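Side-chain contacts in probable thiamine pyrophosphokinase (Staphylococcus saprophyticus, PDB 3L8M), which probably transfers a pyrophosphate group from ATP to thiamine, making thiamine diphosphate: residues A[31-34]-A[35-38]; A[58-61]-A[62-66]; A[108-111]-A[112-115]. All blocks are in the same frame, centred on the assembly; numbering follows the deposited sequence.

Contact 1 (A[31-34]-A[35-38])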
ATOM      1  N   GLY A  31     -18.805  15.716  -1.098  1.00 27.54           N
ATOM      2  CA  GLY A  31     -17.885  14.789  -0.469  1.00 20.34           C
ATOM      3  C   GLY A  31     -16.475  15.027  -0.986  1.00 20.89           C
ATOM      4  O   GLY A  31     -15.508  14.951  -0.232  1.00 32.07           O
ATOM      5  N   THR A  32     -16.355  15.341  -2.271  1.00 19.44           N
ATOM      6  CA  THR A  32     -15.052  15.589  -2.889  1.00 22.21           C
ATOM      7  C   THR A  32     -14.193  16.582  -2.094  1.00 24.21           C
ATOM      8  O   THR A  32     -13.081  16.259  -1.693  1.00 25.75           O
ATOM      9  CB  THR A  32     -15.215  16.106  -4.345  1.00 26.03           C
ATOM     10  OG1 THR A  32     -16.008  15.179  -5.097  1.00 16.79           O
ATOM     11  CG2 THR A  32     -13.867  16.258  -5.020  1.00 16.60           C
ATOM     12  N   LEU A  33     -14.707  17.786  -1.865  1.00 29.09           N
ATOM     13  CA  LEU A  33     -13.962  18.789  -1.111  1.00 28.04           C
ATOM     14  C   LEU A  33     -13.680  18.383   0.343  1.00 31.26           C
ATOM     15  O   LEU A  33     -12.631  18.735   0.883  1.00 25.97           O
ATOM     16  CB  LEU A  33     -14.703  20.132  -1.138  1.00 45.74           C
ATOM     17  CG  LEU A  33     -14.826  20.839  -2.500  1.00 50.61           C
ATOM     18  CD1 LEU A  33     -13.437  20.992  -3.112  1.00 45.77           C
ATOM     19  CD2 LEU A  33     -15.736  20.047  -3.436  1.00 56.31           C
ATOM     20  N   ILE A  34     -14.600  17.652   0.979  1.00 25.79           N
ATOM     21  CA  ILE A  34     -14.373  17.228   2.364  1.00 21.92           C
ATOM     22  C   ILE A  34     -13.187  16.251   2.399  1.00 27.28           C
ATOM     23  O   ILE A  34     -12.364  16.296   3.318  1.00 22.55           O
ATOM     24  CB  ILE A  34     -15.606  16.501   3.003  1.00 25.79           C
ATOM     25  CG1 ILE A  34     -16.876  17.361   2.927  1.00 26.37           C
ATOM     26  CG2 ILE A  34     -15.298  16.164   4.455  1.00 25.60           C
ATOM     27  CD1 ILE A  34     -16.720  18.783   3.428  1.00 42.88           C
ATOM     28  N   LEU A  35     -13.099  15.365   1.405  1.00 22.85           N
ATOM     29  CA  LEU A  35     -11.991  14.403   1.362  1.00 25.12           C
ATOM     30  C   LEU A  35     -10.649  15.121   1.284  1.00 23.65           C
ATOM     31  O   LEU A  35      -9.765  14.906   2.118  1.00 27.26           O
ATOM     32  CB  LEU A  35     -12.136  13.448   0.166  1.00 11.41           C
ATOM     33  CG  LEU A  35     -13.231  12.398   0.357  1.00 18.87           C
ATOM     34  CD1 LEU A  35     -13.421  11.567  -0.888  1.00 16.21           C
ATOM     35  CD2 LEU A  35     -12.845  11.513   1.519  1.00  5.99           C
ATOM     36  N   LEU A  36     -10.520  15.980   0.277  1.00 20.61           N
ATOM     37  CA  LEU A  36      -9.317  16.758   0.039  1.00 26.33           C
ATOM     38  C   LEU A  36      -8.924  17.598   1.251  1.00 28.11           C
ATOM     39  O   LEU A  36      -7.747  17.634   1.638  1.00 24.98           O
ATOM     40  CB  LEU A  36      -9.533  17.656  -1.179  1.00 30.60           C
ATOM     41  CG  LEU A  36      -9.744  16.901  -2.501  1.00 33.17           C
ATOM     42  CD1 LEU A  36     -10.246  17.859  -3.576  1.00 29.04           C
ATOM     43  CD2 LEU A  36      -8.431  16.244  -2.928  1.00 24.59           C
ATOM     44  N   GLU A  37      -9.906  18.271   1.849  1.00 24.90           N
ATOM     45  CA  GLU A  37      -9.666  19.121   3.024  1.00 30.71           C
ATOM     46  C   GLU A  37      -9.043  18.342   4.171  1.00 27.43           C
ATOM     47  O   GLU A  37      -8.279  18.889   4.969  1.00 30.79           O
ATOM     48  CB  GLU A  37     -10.974  19.767   3.483  1.00 46.80           C
ATOM     49  CG  GLU A  37     -11.233  21.115   2.840  1.00 47.42           C
ATOM     50  CD  GLU A  37     -12.702  21.468   2.773  1.00 53.35           C
ATOM     51  OE1 GLU A  37     -13.412  21.351   3.797  1.00 50.28           O
ATOM     52  OE2 GLU A  37     -13.146  21.875   1.681  1.00 66.98           O
ATOM     53  N   SER A  38      -9.386  17.061   4.243  1.00 21.20           N
ATOM     54  CA  SER A  38      -8.866  16.151   5.256  1.00 30.87           C
ATOM     55  C   SER A  38      -7.536  15.574   4.773  1.00 27.22           C
ATOM     56  O   SER A  38      -6.968  14.687   5.404  1.00 28.34           O
ATOM     57  CB  SER A  38      -9.852  15.007   5.492  1.00 23.65           C
ATOM     58  OG  SER A  38     -11.113  15.513   5.893  1.00 38.41           O
TER
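Ser38 and Ile34 meet at the C-terminal end of helix 30-37. Ile34 O takes two hydrogen bonds from the same residue. Ser38 OG lies 3.0 Å from Ile34 O. Ser38 N lies 3.2 Å from Ile34 O, on the opposite face of the carbonyl plane. With chi1 at -58°, OG stands beside its own backbone N and turns back over the last turn. Ser38 is the first residue to leave helical geometry, so its hydroxyl helps hold a carbonyl at the helix end.

The tight side is made by buried leucines. Leu35 lays CB and CG against the carbonyl oxygens one turn back, with CG 3.5 Å from Gly31 O. Leu36 does the same one step on, its CG 3.5 Å from Thr32 O. This is the helix of the beta-alpha-beta unit formed by strand 24-28, helix 30-37 and strand 44-46. Leu35 also packs on Leu6 and Leu17, and Leu36 meets Leu36 of a second subunit.

The other side is looser and partly exposed, though Phe49 of the second subunit packs on Glu37. Glu37 folds its carboxylate back over Leu33. Its OE2 comes 3.7 Å from Leu33 CB and 3.3 Å from Leu33 O. OE2 and Leu33 O are both acceptors, so this approach is not a hydrogen bond. Leu33 O instead accepts from Glu37 N at 2.9 Å.

Contact 2 (A[58-61]-A[62-66])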
ATOM      1  N   ASN A  58      -7.905  22.876 -12.183  1.00 54.00           N
ATOM      2  CA  ASN A  58      -7.060  22.174 -13.147  1.00 53.13           C
ATOM      3  C   ASN A  58      -6.618  20.849 -12.539  1.00 50.08           C
ATOM      4  O   ASN A  58      -6.650  19.800 -13.199  1.00 34.23           O
ATOM      5  CB  ASN A  58      -5.817  23.006 -13.484  1.00 66.61           C
ATOM      6  CG  ASN A  58      -4.729  22.183 -14.159  1.00 69.49           C
ATOM      7  OD1 ASN A  58      -4.900  21.706 -15.282  1.00 73.02           O
ATOM      8  ND2 ASN A  58      -3.604  22.009 -13.469  1.00 74.72           N
ATOM      9  N   PHE A  59      -6.199  20.927 -11.277  1.00 43.35           N
ATOM     10  CA  PHE A  59      -5.728  19.780 -10.512  1.00 38.71           C
ATOM     11  C   PHE A  59      -6.841  18.740 -10.358  1.00 38.12           C
ATOM     12  O   PHE A  59      -6.704  17.607 -10.817  1.00 44.85           O
ATOM     13  CB  PHE A  59      -5.225  20.261  -9.142  1.00 36.91           C
ATOM     14  CG  PHE A  59      -4.961  19.153  -8.167  1.00 43.68           C
ATOM     15  CD1 PHE A  59      -4.047  18.149  -8.464  1.00 45.24           C
ATOM     16  CD2 PHE A  59      -5.656  19.096  -6.964  1.00 37.45           C
ATOM     17  CE1 PHE A  59      -3.830  17.100  -7.574  1.00 46.58           C
ATOM     18  CE2 PHE A  59      -5.446  18.055  -6.070  1.00 40.13           C
ATOM     19  CZ  PHE A  59      -4.536  17.053  -6.374  1.00 47.60           C
ATOM     20  N   ILE A  60      -7.938  19.143  -9.726  1.00 31.88           N
ATOM     21  CA  ILE A  60      -9.095  18.277  -9.506  1.00 42.02           C
ATOM     22  C   ILE A  60      -9.681  17.722 -10.808  1.00 45.85           C
ATOM     23  O   ILE A  60     -10.008  16.540 -10.896  1.00 42.33           O
ATOM     24  CB  ILE A  60     -10.224  19.040  -8.770  1.00 37.69           C
ATOM     25  CG1 ILE A  60      -9.721  19.546  -7.417  1.00 40.44           C
ATOM     26  CG2 ILE A  60     -11.433  18.137  -8.576  1.00 43.75           C
ATOM     27  CD1 ILE A  60     -10.756  20.352  -6.639  1.00 48.49           C
ATOM     28  N   GLN A  61      -9.815  18.580 -11.814  1.00 51.91           N
ATOM     29  CA  GLN A  61     -10.385  18.184 -13.099  1.00 54.70           C
ATOM     30  C   GLN A  61      -9.363  17.621 -14.084  1.00 54.93           C
ATOM     31  O   GLN A  61      -9.384  17.949 -15.266  1.00 73.50           O
ATOM     32  CB  GLN A  61     -11.118  19.380 -13.724  1.00 56.53           C
ATOM     33  CG  GLN A  61     -11.755  19.139 -15.100  1.00 62.97           C
ATOM     34  CD  GLN A  61     -12.868  18.099 -15.090  1.00 65.14           C
ATOM     35  OE1 GLN A  61     -12.675  16.955 -15.511  1.00 51.36           O
ATOM     36  NE2 GLN A  61     -14.042  18.497 -14.609  1.00 73.64           N
ATOM     37  N   GLN A  62      -8.461  16.777 -13.599  1.00 51.79           N
ATOM     38  CA  GLN A  62      -7.462  16.159 -14.464  1.00 47.98           C
ATOM     39  C   GLN A  62      -6.891  14.912 -13.805  1.00 45.71           C
ATOM     40  O   GLN A  62      -6.365  14.028 -14.482  1.00 29.90           O
ATOM     41  CB  GLN A  62      -6.321  17.124 -14.774  1.00 54.67           C
ATOM     42  CG  GLN A  62      -5.361  17.340 -13.614  1.00 66.39           C
ATOM     43  CD  GLN A  62      -4.074  18.030 -14.033  1.00 71.44           C
ATOM     44  OE1 GLN A  62      -3.235  18.367 -13.192  1.00 71.57           O
ATOM     45  NE2 GLN A  62      -3.906  18.236 -15.340  1.00 66.98           N
ATOM     46  N   GLN A  63      -6.989  14.845 -12.480  1.00 44.95           N
ATOM     47  CA  GLN A  63      -6.479  13.694 -11.748  1.00 49.95           C
ATOM     48  C   GLN A  63      -7.511  13.093 -10.811  1.00 48.18           C
ATOM     49  O   GLN A  63      -7.313  11.992 -10.299  1.00 50.40           O
ATOM     50  CB  GLN A  63      -5.240  14.088 -10.948  1.00 59.36           C
ATOM     51  CG  GLN A  63      -4.089  14.581 -11.808  1.00 75.28           C
ATOM     52  CD  GLN A  63      -2.849  14.897 -10.997  1.00 81.71           C
ATOM     53  OE1 GLN A  63      -2.881  15.728 -10.088  1.00 79.30           O
ATOM     54  NE2 GLN A  63      -1.744  14.233 -11.325  1.00 84.90           N
ATOM     55  N   ILE A  64      -8.618  13.803 -10.604  1.00 40.05           N
ATOM     56  CA  ILE A  64      -9.664  13.338  -9.693  1.00 35.65           C
ATOM     57  C   ILE A  64     -11.058  13.290 -10.318  1.00 29.12           C
ATOM     58  O   ILE A  64     -11.757  12.275 -10.244  1.00 21.23           O
ATOM     59  CB  ILE A  64      -9.738  14.253  -8.453  1.00 33.39           C
ATOM     60  CG1 ILE A  64      -8.355  14.373  -7.806  1.00 34.56           C
ATOM     61  CG2 ILE A  64     -10.741  13.705  -7.466  1.00 41.00           C
ATOM     62  CD1 ILE A  64      -8.266  15.497  -6.773  1.00 32.46           C
ATOM     63  N   GLU A  65     -11.464  14.393 -10.932  1.00 32.01           N
ATOM     64  CA  GLU A  65     -12.785  14.480 -11.544  1.00 30.29           C
ATOM     65  C   GLU A  65     -12.964  13.642 -12.818  1.00 31.30           C
ATOM     66  O   GLU A  65     -12.229  13.805 -13.784  1.00 18.89           O
ATOM     67  CB  GLU A  65     -13.104  15.951 -11.843  1.00 25.85           C
ATOM     68  CG  GLU A  65     -14.491  16.214 -12.439  1.00 45.36           C
ATOM     69  CD  GLU A  65     -15.627  15.960 -11.461  1.00 58.56           C
ATOM     70  OE1 GLU A  65     -16.803  16.095 -11.863  1.00 62.10           O
ATOM     71  OE2 GLU A  65     -15.348  15.631 -10.289  1.00 64.76           O
ATOM     72  N   ILE A  66     -13.917  12.717 -12.808  1.00 31.07           N
ATOM     73  CA  ILE A  66     -14.189  11.950 -14.015  1.00 34.43           C
ATOM     74  C   ILE A  66     -15.544  12.465 -14.510  1.00 35.00           C
ATOM     75  O   ILE A  66     -16.276  13.121 -13.752  1.00 32.58           O
ATOM     76  CB  ILE A  66     -14.196  10.400 -13.775  1.00 38.19           C
ATOM     77  CG1 ILE A  66     -15.439   9.947 -13.003  1.00 30.10           C
ATOM     78  CG2 ILE A  66     -12.913   9.994 -13.075  1.00 35.55           C
ATOM     79  CD1 ILE A  66     -15.528  10.462 -11.629  1.00 41.06           C
TER
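Phe59 and Gln63 meet through a ring and an amide. The oxygen Gln63 OE1 lies at the ring edge, near the ring plane, 3.0 Å from Phe59 CE1. The ring and amide planes are 75° apart, and the two side chains cross at about a right angle. An amide oxygen beside the ring C-H atoms is a plausible weak polar contact.

Ile64 can be followed outward from its backbone. Its CB lies 3.4 Å from Ile60 O and 4.2 Å from Ile60 CG2. Its CG1 stands beside the backbone N (chi1 -53°) and passes the same oxygen at a longer distance. The chain then runs on extended, which carries Ile64 CD1 to the ring, 3.9 Å from Phe59 CE2. CD1 also lies near Ile60 CA.

The backbone beneath is the irregular C-terminal end of helix 54-63. Ile60 O accepts from Ile64 N, which sits above the carbonyl plane, and from Glu65 N at 2.6 Å. The second bond is nearly straight, with an N-H...O angle of 172°. It spans five residues, as at a widened last turn. Gln61 bends at its second torsion, which brings its amide against Glu65 CB and CG. Gln61 NE2 is 3.2 Å from Glu65 CG, while OE1 is hydrogen-bonded to Asn67 ND2. The Gln61 amide and Glu65 carboxylate planes are nearly perpendicular. A third subunit bonds to the backbones of Gln62 and Glu65.

Ile60 and Ile64 pack on Leu36 of helix 30-37. Beyond the helix, the backbones of Ile64 and Ile66 hydrogen-bond to Ala45 of strand 44-46, outermost in the main sheet of this chain.

Contact 3 (A[108-111]-A[112-115])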
ATOM      1  N   GLY A 108     -33.276   8.240  -3.336  1.00 29.92           N
ATOM      2  CA  GLY A 108     -32.644   7.893  -4.596  1.00 33.67           C
ATOM      3  C   GLY A 108     -31.517   6.926  -4.296  1.00 32.96           C
ATOM      4  O   GLY A 108     -31.283   5.953  -5.029  1.00 28.51           O
ATOM      5  N   ALA A 109     -30.823   7.180  -3.190  1.00 27.79           N
ATOM      6  CA  ALA A 109     -29.728   6.316  -2.793  1.00 27.93           C
ATOM      7  C   ALA A 109     -30.267   4.899  -2.580  1.00 25.21           C
ATOM      8  O   ALA A 109     -29.569   3.918  -2.865  1.00 30.91           O
ATOM      9  CB  ALA A 109     -29.049   6.862  -1.514  1.00 17.50           C
ATOM     10  N   LEU A 110     -31.508   4.781  -2.098  1.00 25.58           N
ATOM     11  CA  LEU A 110     -32.109   3.456  -1.889  1.00 29.53           C
ATOM     12  C   LEU A 110     -32.442   2.780  -3.226  1.00 33.66           C
ATOM     13  O   LEU A 110     -32.339   1.554  -3.358  1.00 27.93           O
ATOM     14  CB  LEU A 110     -33.372   3.552  -1.028  1.00 27.25           C
ATOM     15  CG  LEU A 110     -33.234   4.061   0.411  1.00 24.04           C
ATOM     16  CD1 LEU A 110     -34.610   4.140   1.040  1.00 24.35           C
ATOM     17  CD2 LEU A 110     -32.335   3.144   1.224  1.00 22.32           C
ATOM     18  N   GLN A 111     -32.834   3.573  -4.222  1.00 33.79           N
ATOM     19  CA  GLN A 111     -33.136   3.013  -5.536  1.00 37.79           C
ATOM     20  C   GLN A 111     -31.905   2.296  -6.117  1.00 44.87           C
ATOM     21  O   GLN A 111     -32.032   1.247  -6.754  1.00 34.66           O
ATOM     22  CB  GLN A 111     -33.612   4.108  -6.493  1.00 20.00           C
ATOM     23  CG  GLN A 111     -34.958   4.711  -6.128  1.00 20.00           C
ATOM     24  CD  GLN A 111     -35.362   5.840  -7.053  1.00 20.00           C
ATOM     25  OE1 GLN A 111     -34.510   6.486  -7.663  1.00 20.00           O
ATOM     26  NE2 GLN A 111     -36.666   6.080  -7.161  1.00 20.00           N
ATOM     27  N   ILE A 112     -30.719   2.863  -5.904  1.00 39.04           N
ATOM     28  CA  ILE A 112     -29.495   2.266  -6.423  1.00 33.65           C
ATOM     29  C   ILE A 112     -29.249   0.858  -5.872  1.00 39.38           C
ATOM     30  O   ILE A 112     -28.923  -0.064  -6.627  1.00 40.39           O
ATOM     31  CB  ILE A 112     -28.270   3.146  -6.116  1.00 30.28           C
ATOM     32  CG1 ILE A 112     -28.416   4.499  -6.808  1.00 17.81           C
ATOM     33  CG2 ILE A 112     -26.998   2.475  -6.619  1.00 27.84           C
ATOM     34  CD1 ILE A 112     -27.407   5.509  -6.341  1.00 19.93           C
ATOM     35  N   LEU A 113     -29.414   0.690  -4.563  1.00 33.33           N
ATOM     36  CA  LEU A 113     -29.211  -0.607  -3.936  1.00 33.15           C
ATOM     37  C   LEU A 113     -30.164  -1.640  -4.536  1.00 33.20           C
ATOM     38  O   LEU A 113     -29.882  -2.834  -4.543  1.00 40.36           O
ATOM     39  CB  LEU A 113     -29.475  -0.522  -2.431  1.00 29.05           C
ATOM     40  CG  LEU A 113     -28.621   0.351  -1.505  1.00 36.21           C
ATOM     41  CD1 LEU A 113     -29.331   0.465  -0.169  1.00 37.64           C
ATOM     42  CD2 LEU A 113     -27.242  -0.248  -1.307  1.00 35.85           C
ATOM     43  N   GLU A 114     -31.294  -1.163  -5.039  1.00 39.94           N
ATOM     44  CA  GLU A 114     -32.316  -2.038  -5.598  1.00 44.61           C
ATOM     45  C   GLU A 114     -32.152  -2.328  -7.088  1.00 41.94           C
ATOM     46  O   GLU A 114     -32.890  -3.136  -7.652  1.00 42.79           O
ATOM     47  CB  GLU A 114     -33.695  -1.430  -5.312  1.00 42.97           C
ATOM     48  CG  GLU A 114     -33.881  -1.105  -3.823  1.00 48.75           C
ATOM     49  CD  GLU A 114     -35.088  -0.225  -3.538  1.00 39.78           C
ATOM     50  OE1 GLU A 114     -35.578   0.449  -4.467  1.00 38.00           O
ATOM     51  OE2 GLU A 114     -35.532  -0.190  -2.372  1.00 35.22           O
ATOM     52  N   LYS A 115     -31.190  -1.680  -7.732  1.00 37.80           N
ATOM     53  CA  LYS A 115     -30.974  -1.924  -9.148  1.00 46.57           C
ATOM     54  C   LYS A 115     -30.659  -3.404  -9.372  1.00 48.14           C
ATOM     55  O   LYS A 115     -29.788  -3.980  -8.712  1.00 43.52           O
ATOM     56  CB  LYS A 115     -29.837  -1.054  -9.680  1.00 45.84           C
ATOM     57  CG  LYS A 115     -30.159   0.426  -9.689  1.00 37.76           C
ATOM     58  CD  LYS A 115     -29.306   1.150 -10.719  1.00 55.96           C
ATOM     59  CE  LYS A 115     -29.793   2.577 -10.940  1.00 64.17           C
ATOM     60  NZ  LYS A 115     -29.149   3.216 -12.126  1.00 67.44           N
TER
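Glu114 curls back over Leu110, one helical turn earlier. Its CG is 3.1 Å from Leu110 O, and its carboxyl carbon CD is 3.3 Å from the same oxygen. The first torsion (chi1 -53°) sets CG beside the backbone N, and the chain beyond is extended. Glu114 OE1 ends 3.7 Å from Gln111 CA. Most of the side chain thus lies round Leu110 O.

The buried side is carried by leucine and isoleucine. Leu113 CD1 meets Leu110 CD2 at 4.3 Å, a loose touch between two branch ends. Leu113 CB rests nearer the backbone, beside Leu110 O. Ile112 places CG1 3.7 Å from Gly108 O.

The backbone sets these positions. Ile112 N gives a hydrogen bond to Gly108 O at 3.3 Å. The next bonds are poorer. Glu114 N reaches Leu110 O and Gln111 O, and both bonds are weak. Lys115 N bonds to Ile112 O at 3.0 Å, three residues back. Lys115 CG passes Gln111 O, and its NZ forms a long, weak ion pair with Asp75.

Further out, helix 103-113 packs on helix 77-87 and on the main sheet. Ala109 and Ile112 meet helix 77-87 through Leu78, and Ile112 also meets Ala79 and Ile82. Leu110 and Leu113 touch Leu127 of strand 124-128, where Leu113 also meets Ile125. Leu113 and Glu114 reach Phe136 of strand 132-137, which runs antiparallel to strand 124-128.

All three contacts are local and follow one another along the catalytic domain. None nests in or crosses another. Contact 1 comes first and closes the last turn of helix 30-37, between strands 24-28 and 44-46. Contact 2 follows at the end of helix 54-63. It touches contact 1 through Leu36, whose CD2 is 3.9 Å from Ile64 CD1, so the two helix ends pack together near strand 44-46, outermost in the main sheet of this chain. Contact 3 lies in the C-terminal part of helix 103-113, near strands 124-128 and 132-137. Its nearest atoms are about 14 Å from either of the others.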